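Long-range contacts in chorismate synthase (PDB 1Q1L), which catalyses the last step of the shikimate pathway, probably using reduced FMN to eliminate phosphate from 5-enolpyruvylshikimate-3-phosphate and so make chorismate: residues A[170-175]-A[212-217]; A[270-274]-A[303-307]. One frame throughout, in Å; residues are numbered along the deposited sequence.

Interaction 1 of 2, residues A[170-175]-A[212-217]; sequences IGQKEV and EFKTYI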
ATOM      1  N   ILE A 170      -2.702 -37.300   5.627  1.00 39.56           N
ATOM      2  CA  ILE A 170      -1.411 -37.185   6.304  1.00 39.50           C
ATOM      3  C   ILE A 170      -0.554 -38.249   5.652  1.00 41.00           C
ATOM      4  O   ILE A 170      -0.856 -39.439   5.753  1.00 42.02           O
ATOM      5  CB  ILE A 170      -1.503 -37.496   7.811  1.00 38.78           C
ATOM      6  CG1 ILE A 170      -2.364 -36.452   8.516  1.00 37.67           C
ATOM      7  CG2 ILE A 170      -0.107 -37.510   8.424  1.00 37.46           C
ATOM      8  CD1 ILE A 170      -2.474 -36.672  10.014  1.00 37.79           C
ATOM      9  N   GLY A 171       0.508 -37.830   4.977  1.00 42.95           N
ATOM     10  CA  GLY A 171       1.358 -38.793   4.306  1.00 44.42           C
ATOM     11  C   GLY A 171       0.552 -39.419   3.187  1.00 45.92           C
ATOM     12  O   GLY A 171      -0.233 -38.730   2.534  1.00 45.13           O
ATOM     13  N   GLN A 172       0.727 -40.718   2.965  1.00 46.98           N
ATOM     14  CA  GLN A 172      -0.009 -41.405   1.911  1.00 48.37           C
ATOM     15  C   GLN A 172      -1.410 -41.811   2.357  1.00 48.25           C
ATOM     16  O   GLN A 172      -2.240 -42.203   1.536  1.00 49.97           O
ATOM     17  CB  GLN A 172       0.760 -42.645   1.446  1.00 51.51           C
ATOM     18  CG  GLN A 172       1.942 -42.356   0.522  1.00 54.40           C
ATOM     19  CD  GLN A 172       1.520 -41.709  -0.792  1.00 57.69           C
ATOM     20  OE1 GLN A 172       0.385 -41.880  -1.246  1.00 61.05           O
ATOM     21  NE2 GLN A 172       2.441 -40.979  -1.418  1.00 57.40           N
ATOM     22  N   LYS A 173      -1.677 -41.712   3.656  1.00 47.74           N
ATOM     23  CA  LYS A 173      -2.980 -42.089   4.191  1.00 48.30           C
ATOM     24  C   LYS A 173      -3.990 -40.945   4.147  1.00 47.86           C
ATOM     25  O   LYS A 173      -3.787 -39.897   4.763  1.00 46.99           O
ATOM     26  CB  LYS A 173      -2.837 -42.593   5.629  1.00 47.83           C
ATOM     27  CG  LYS A 173      -4.131 -43.150   6.196  1.00 51.82           C
ATOM     28  CD  LYS A 173      -3.918 -43.822   7.541  1.00 53.77           C
ATOM     29  CE  LYS A 173      -5.215 -44.435   8.040  1.00 55.02           C
ATOM     30  NZ  LYS A 173      -5.800 -45.355   7.021  1.00 55.65           N
ATOM     31  N   GLU A 174      -5.086 -41.162   3.428  1.00 46.77           N
ATOM     32  CA  GLU A 174      -6.121 -40.149   3.284  1.00 47.67           C
ATOM     33  C   GLU A 174      -7.435 -40.532   3.963  1.00 46.01           C
ATOM     34  O   GLU A 174      -7.690 -41.708   4.234  1.00 45.66           O
ATOM     35  CB  GLU A 174      -6.395 -39.894   1.802  1.00 49.80           C
ATOM     36  CG  GLU A 174      -5.159 -39.908   0.923  1.00 53.35           C
ATOM     37  CD  GLU A 174      -5.438 -39.390  -0.477  1.00 54.84           C
ATOM     38  OE1 GLU A 174      -5.646 -38.169  -0.621  1.00 56.50           O
ATOM     39  OE2 GLU A 174      -5.456 -40.198  -1.430  1.00 56.68           O
ATOM     40  N   VAL A 175      -8.264 -39.530   4.246  1.00 42.66           N
ATOM     41  CA  VAL A 175      -9.565 -39.784   4.845  1.00 41.40           C
ATOM     42  C   VAL A 175     -10.461 -40.110   3.655  1.00 40.60           C
ATOM     43  O   VAL A 175     -10.966 -39.221   2.973  1.00 39.36           O
ATOM     44  CB  VAL A 175     -10.112 -38.546   5.591  1.00 41.36           C
ATOM     45  CG1 VAL A 175     -11.531 -38.815   6.068  1.00 41.28           C
ATOM     46  CG2 VAL A 175      -9.216 -38.215   6.783  1.00 40.83           C
ATOM     47  N   GLU A 212      -5.894 -45.595  14.074  1.00 58.55           N
ATOM     48  CA  GLU A 212      -5.450 -46.102  12.785  1.00 58.84           C
ATOM     49  C   GLU A 212      -4.367 -45.198  12.206  1.00 59.16           C
ATOM     50  O   GLU A 212      -3.326 -45.674  11.751  1.00 58.29           O
ATOM     51  CB  GLU A 212      -6.632 -46.178  11.819  1.00 60.84           C
ATOM     52  CG  GLU A 212      -6.271 -46.699  10.439  1.00 62.77           C
ATOM     53  CD  GLU A 212      -7.467 -46.748   9.513  1.00 64.83           C
ATOM     54  OE1 GLU A 212      -7.302 -47.167   8.347  1.00 66.41           O
ATOM     55  OE2 GLU A 212      -8.573 -46.372   9.951  1.00 66.65           O
ATOM     56  N   PHE A 213      -4.615 -43.890  12.224  1.00 58.92           N
ATOM     57  CA  PHE A 213      -3.643 -42.933  11.706  1.00 58.77           C
ATOM     58  C   PHE A 213      -2.389 -42.891  12.568  1.00 59.13           C
ATOM     59  O   PHE A 213      -1.275 -42.833  12.048  1.00 59.00           O
ATOM     60  CB  PHE A 213      -4.251 -41.528  11.618  1.00 56.94           C
ATOM     61  CG  PHE A 213      -4.956 -41.254  10.320  1.00 54.70           C
ATOM     62  CD1 PHE A 213      -6.230 -41.753  10.083  1.00 54.20           C
ATOM     63  CD2 PHE A 213      -4.325 -40.522   9.317  1.00 54.09           C
ATOM     64  CE1 PHE A 213      -6.868 -41.530   8.865  1.00 54.07           C
ATOM     65  CE2 PHE A 213      -4.949 -40.294   8.099  1.00 53.42           C
ATOM     66  CZ  PHE A 213      -6.225 -40.798   7.870  1.00 54.56           C
ATOM     67  N   LYS A 214      -2.573 -42.920  13.884  1.00 60.06           N
ATOM     68  CA  LYS A 214      -1.447 -42.890  14.809  1.00 61.83           C
ATOM     69  C   LYS A 214      -0.503 -44.056  14.533  1.00 62.72           C
ATOM     70  O   LYS A 214       0.699 -43.963  14.770  1.00 62.97           O
ATOM     71  CB  LYS A 214      -1.942 -42.955  16.255  1.00 62.03           C
ATOM     72  CG  LYS A 214      -3.001 -41.920  16.593  1.00 63.58           C
ATOM     73  CD  LYS A 214      -2.675 -41.173  17.876  1.00 64.34           C
ATOM     74  CE  LYS A 214      -2.609 -42.100  19.079  1.00 65.98           C
ATOM     75  NZ  LYS A 214      -2.244 -41.365  20.328  1.00 65.08           N
ATOM     76  N   THR A 215      -1.054 -45.155  14.030  1.00 64.01           N
ATOM     77  CA  THR A 215      -0.255 -46.331  13.718  1.00 65.03           C
ATOM     78  C   THR A 215       0.612 -46.063  12.492  1.00 65.03           C
ATOM     79  O   THR A 215       1.833 -46.212  12.538  1.00 65.77           O
ATOM     80  CB  THR A 215      -1.152 -47.557  13.444  1.00 65.93           C
ATOM     81  OG1 THR A 215      -1.848 -47.913  14.645  1.00 67.11           O
ATOM     82  CG2 THR A 215      -0.316 -48.740  12.971  1.00 65.64           C
ATOM     83  N   TYR A 216      -0.029 -45.670  11.395  1.00 64.67           N
ATOM     84  CA  TYR A 216       0.686 -45.368  10.161  1.00 63.48           C
ATOM     85  C   TYR A 216       1.826 -44.397  10.442  1.00 63.61           C
ATOM     86  O   TYR A 216       2.952 -44.591   9.984  1.00 63.14           O
ATOM     87  CB  TYR A 216      -0.264 -44.742   9.141  1.00 62.44           C
ATOM     88  CG  TYR A 216       0.436 -44.149   7.938  1.00 61.25           C
ATOM     89  CD1 TYR A 216       0.970 -44.965   6.942  1.00 61.05           C
ATOM     90  CD2 TYR A 216       0.565 -42.766   7.795  1.00 60.12           C
ATOM     91  CE1 TYR A 216       1.614 -44.420   5.829  1.00 60.28           C
ATOM     92  CE2 TYR A 216       1.206 -42.211   6.689  1.00 59.19           C
ATOM     93  CZ  TYR A 216       1.725 -43.042   5.710  1.00 59.51           C
ATOM     94  OH  TYR A 216       2.339 -42.496   4.606  1.00 58.54           O
ATOM     95  N   ILE A 217       1.517 -43.347  11.196  1.00 63.89           N
ATOM     96  CA  ILE A 217       2.500 -42.331  11.532  1.00 64.39           C
ATOM     97  C   ILE A 217       3.731 -42.930  12.204  1.00 65.80           C
ATOM     98  O   ILE A 217       4.837 -42.826  11.676  1.00 66.11           O
ATOM     99  CB  ILE A 217       1.877 -41.245  12.440  1.00 63.26           C
ATOM    100  CG1 ILE A 217       0.783 -40.500  11.664  1.00 62.35           C
ATOM    101  CG2 ILE A 217       2.949 -40.272  12.911  1.00 63.30           C
ATOM    102  CD1 ILE A 217       0.095 -39.409  12.448  1.00 61.09           C
TER
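Lys173 pushes its long side chain between Phe213 and Tyr216, which project from the helix one turn apart, their rings separated by the lysine. With CG anti to the backbone N (chi1 -174°) and the chain straight as far as CE, the lysine fills the cleft between the two rings. Its CE sits over one face of Phe213, 3.6 Å from the ring centroid, while its CB rides over a face of Tyr216 at 4.2 Å from that centroid. A bend at the last torsion then turns NZ to Glu212, where it forms a salt bridge to OE1 (2.7 Å), meeting it from above the carboxylate plane. NZ also makes an off-centre cation-pi contact with Phe213. Tyr216 reaches past the lysine to the type II' turn of residues 170–173, and its OH takes the N-H of Gln172 in a nearly straight bond (2.9 Å, 168°). Gly171 suits that turn: its phi is positive, and a CB there would run into the hydroxyl. Ile170 CD1 and Val175 CG2 pack against Phe213 at 4.3 Å from CD2 and 4.1 Å from CZ, respectively. Cutting Phe213 back to an alanine would probably leave a gap beside Ile170 and Val175 and take away the face on which the methylenes of Lys173 lie. Leu202 and Ile204 also touch the Phe213 ring. This is a helix packed on a beta hairpin: helix 210-221 lies against the tight turn that joins strands 162-170 and 173-174 at the edge of the five-stranded antiparallel sheet.

Interaction 2 of 2, residues A[270-274]-A[303-307]; sequences EIGLG and NLGGT
Leu273 N gives its hydrogen to Asn303 O in a practically straight bond (2.8 Å, 179°), and this joins a type II' beta turn, residues 271–274, to the loop that precedes strand 307-308. Beside this bond the backbones come very close, with Gly272 CA only 3.5 Å from Gly305 CA. Glycine is needed on both sides, since a CB at either position would collide with main-chain atoms across the contact, and both residues have positive phi. Gly272 CA also makes a C-H...O contact with Asn303 O. Ile271 adds its branch methyl: CG2, anti to the backbone N, lies 3.3 Å from Leu304 O and also touches Thr307. Alongside, the side chains of Leu273 and Asn303 run the same way, with Leu273 CD2 3.9 Å from Asn303 OD1.

One shell further out, Val318 positions the two backbones through main-chain hydrogen bonds with both Gly272 and Gly305. Asp287 receives the N-H groups of Asn303 and Leu304 through its two carboxylate oxygens, and Val285 O takes Asn303 ND2, which together hold this loop in shape. Lys267 of the second subunit bonds to both Leu304 O and Thr307 OG1, tying the loop to the subunit interface. One water bridges the turn and the loop: it donates to Ile271 O and Asn303 O and accepts from Gly274 N, each at 2.8 Å.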
ATOM      1  N   GLU A 270      -5.917 -24.838  -3.525  1.00 27.40           N
ATOM      2  CA  GLU A 270      -7.007 -24.954  -4.481  1.00 30.59           C
ATOM      3  C   GLU A 270      -8.240 -24.302  -3.898  1.00 29.21           C
ATOM      4  O   GLU A 270      -8.468 -24.372  -2.693  1.00 27.62           O
ATOM      5  CB  GLU A 270      -7.349 -26.423  -4.753  1.00 31.06           C
ATOM      6  CG  GLU A 270      -6.269 -27.239  -5.416  1.00 35.39           C
ATOM      7  CD  GLU A 270      -6.680 -28.696  -5.574  1.00 40.32           C
ATOM      8  OE1 GLU A 270      -6.874 -29.132  -6.724  1.00 42.05           O
ATOM      9  OE2 GLU A 270      -6.820 -29.403  -4.551  1.00 39.48           O
ATOM     10  N   ILE A 271      -9.028 -23.657  -4.749  1.00 29.04           N
ATOM     11  CA  ILE A 271     -10.280 -23.066  -4.301  1.00 27.81           C
ATOM     12  C   ILE A 271     -11.331 -24.045  -4.824  1.00 28.88           C
ATOM     13  O   ILE A 271     -11.485 -24.215  -6.032  1.00 28.69           O
ATOM     14  CB  ILE A 271     -10.534 -21.675  -4.919  1.00 26.45           C
ATOM     15  CG1 ILE A 271      -9.413 -20.701  -4.526  1.00 30.44           C
ATOM     16  CG2 ILE A 271     -11.891 -21.146  -4.448  1.00 22.90           C
ATOM     17  CD1 ILE A 271      -9.317 -20.411  -3.040  1.00 30.62           C
ATOM     18  N   GLY A 272     -12.041 -24.703  -3.921  1.00 28.63           N
ATOM     19  CA  GLY A 272     -13.042 -25.655  -4.355  1.00 30.96           C
ATOM     20  C   GLY A 272     -12.391 -26.920  -4.887  1.00 32.53           C
ATOM     21  O   GLY A 272     -11.415 -27.408  -4.320  1.00 31.71           O
ATOM     22  N   LEU A 273     -12.926 -27.438  -5.989  1.00 35.35           N
ATOM     23  CA  LEU A 273     -12.431 -28.666  -6.610  1.00 38.31           C
ATOM     24  C   LEU A 273     -10.964 -28.567  -7.035  1.00 38.21           C
ATOM     25  O   LEU A 273     -10.216 -29.536  -6.925  1.00 41.50           O
ATOM     26  CB  LEU A 273     -13.312 -29.013  -7.816  1.00 41.15           C
ATOM     27  CG  LEU A 273     -13.659 -30.485  -8.060  1.00 43.15           C
ATOM     28  CD1 LEU A 273     -14.275 -31.100  -6.807  1.00 41.39           C
ATOM     29  CD2 LEU A 273     -14.627 -30.575  -9.235  1.00 42.92           C
ATOM     30  N   GLY A 274     -10.561 -27.401  -7.532  1.00 38.19           N
ATOM     31  CA  GLY A 274      -9.175 -27.192  -7.933  1.00 37.54           C
ATOM     32  C   GLY A 274      -8.651 -27.940  -9.153  1.00 36.58           C
ATOM     33  O   GLY A 274      -9.237 -27.879 -10.232  1.00 36.58           O
ATOM     34  N   ASN A 303     -18.541 -26.707  -6.444  1.00 30.96           N
ATOM     35  CA  ASN A 303     -17.247 -27.127  -6.956  1.00 31.55           C
ATOM     36  C   ASN A 303     -16.325 -25.929  -7.108  1.00 31.11           C
ATOM     37  O   ASN A 303     -15.109 -26.089  -7.201  1.00 32.76           O
ATOM     38  CB  ASN A 303     -17.409 -27.815  -8.311  1.00 32.03           C
ATOM     39  CG  ASN A 303     -18.265 -29.052  -8.224  1.00 33.17           C
ATOM     40  OD1 ASN A 303     -17.983 -29.957  -7.442  1.00 32.31           O
ATOM     41  ND2 ASN A 303     -19.322 -29.097  -9.026  1.00 32.95           N
ATOM     42  N   LEU A 304     -16.909 -24.733  -7.125  1.00 31.78           N
ATOM     43  CA  LEU A 304     -16.137 -23.499  -7.260  1.00 31.93           C
ATOM     44  C   LEU A 304     -15.543 -23.027  -5.935  1.00 30.88           C
ATOM     45  O   LEU A 304     -14.718 -22.115  -5.909  1.00 31.84           O
ATOM     46  CB  LEU A 304     -17.015 -22.390  -7.838  1.00 32.26           C
ATOM     47  CG  LEU A 304     -17.481 -22.577  -9.281  1.00 34.90           C
ATOM     48  CD1 LEU A 304     -18.418 -21.451  -9.664  1.00 36.14           C
ATOM     49  CD2 LEU A 304     -16.274 -22.607 -10.195  1.00 35.61           C
ATOM     50  N   GLY A 305     -15.976 -23.631  -4.838  1.00 27.87           N
ATOM     51  CA  GLY A 305     -15.453 -23.250  -3.539  1.00 27.07           C
ATOM     52  C   GLY A 305     -15.901 -21.881  -3.055  1.00 26.61           C
ATOM     53  O   GLY A 305     -15.147 -21.188  -2.379  1.00 24.90           O
ATOM     54  N   GLY A 306     -17.119 -21.488  -3.416  1.00 25.51           N
ATOM     55  CA  GLY A 306     -17.657 -20.213  -2.973  1.00 26.94           C
ATOM     56  C   GLY A 306     -17.239 -18.935  -3.677  1.00 28.16           C
ATOM     57  O   GLY A 306     -17.612 -17.849  -3.226  1.00 28.23           O
ATOM     58  N   THR A 307     -16.471 -19.036  -4.762  1.00 28.38           N
ATOM     59  CA  THR A 307     -16.052 -17.844  -5.492  1.00 29.37           C
ATOM     60  C   THR A 307     -16.259 -18.022  -6.996  1.00 30.99           C
ATOM     61  O   THR A 307     -16.047 -19.106  -7.540  1.00 32.80           O
ATOM     62  CB  THR A 307     -14.555 -17.499  -5.235  1.00 29.92           C
ATOM     63  OG1 THR A 307     -13.733 -18.163  -6.201  1.00 32.69           O
ATOM     64  CG2 THR A 307     -14.128 -17.944  -3.830  1.00 27.57           C
TER
HETATM   65  O   HOH W   1     -12.535 -25.569  -8.266  1.00 42.82           O

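How the interactions relate
Both contacts belong to the five-stranded antiparallel sheet, at its two outermost strands within this chain. Interaction 1 lies where strand 162-170 turns into edge strand 173-174, and interaction 2 where the other edge strand, 266-271, ends. Their centres are 25 Å apart and their nearest atoms about 10 Å, so they do not touch. Along the chain they come in series: interaction 1 closes at residue 217, before strand 229-236, helix 252-261 and strand 266-271 lead to interaction 2. One packs a helix on the sheet's edge, the other a loop. At Glu270 the sheet continues into the second subunit, making interaction 2 part of the interface; interaction 1 meets it where Gln172 packs on Arg279 of that subunit.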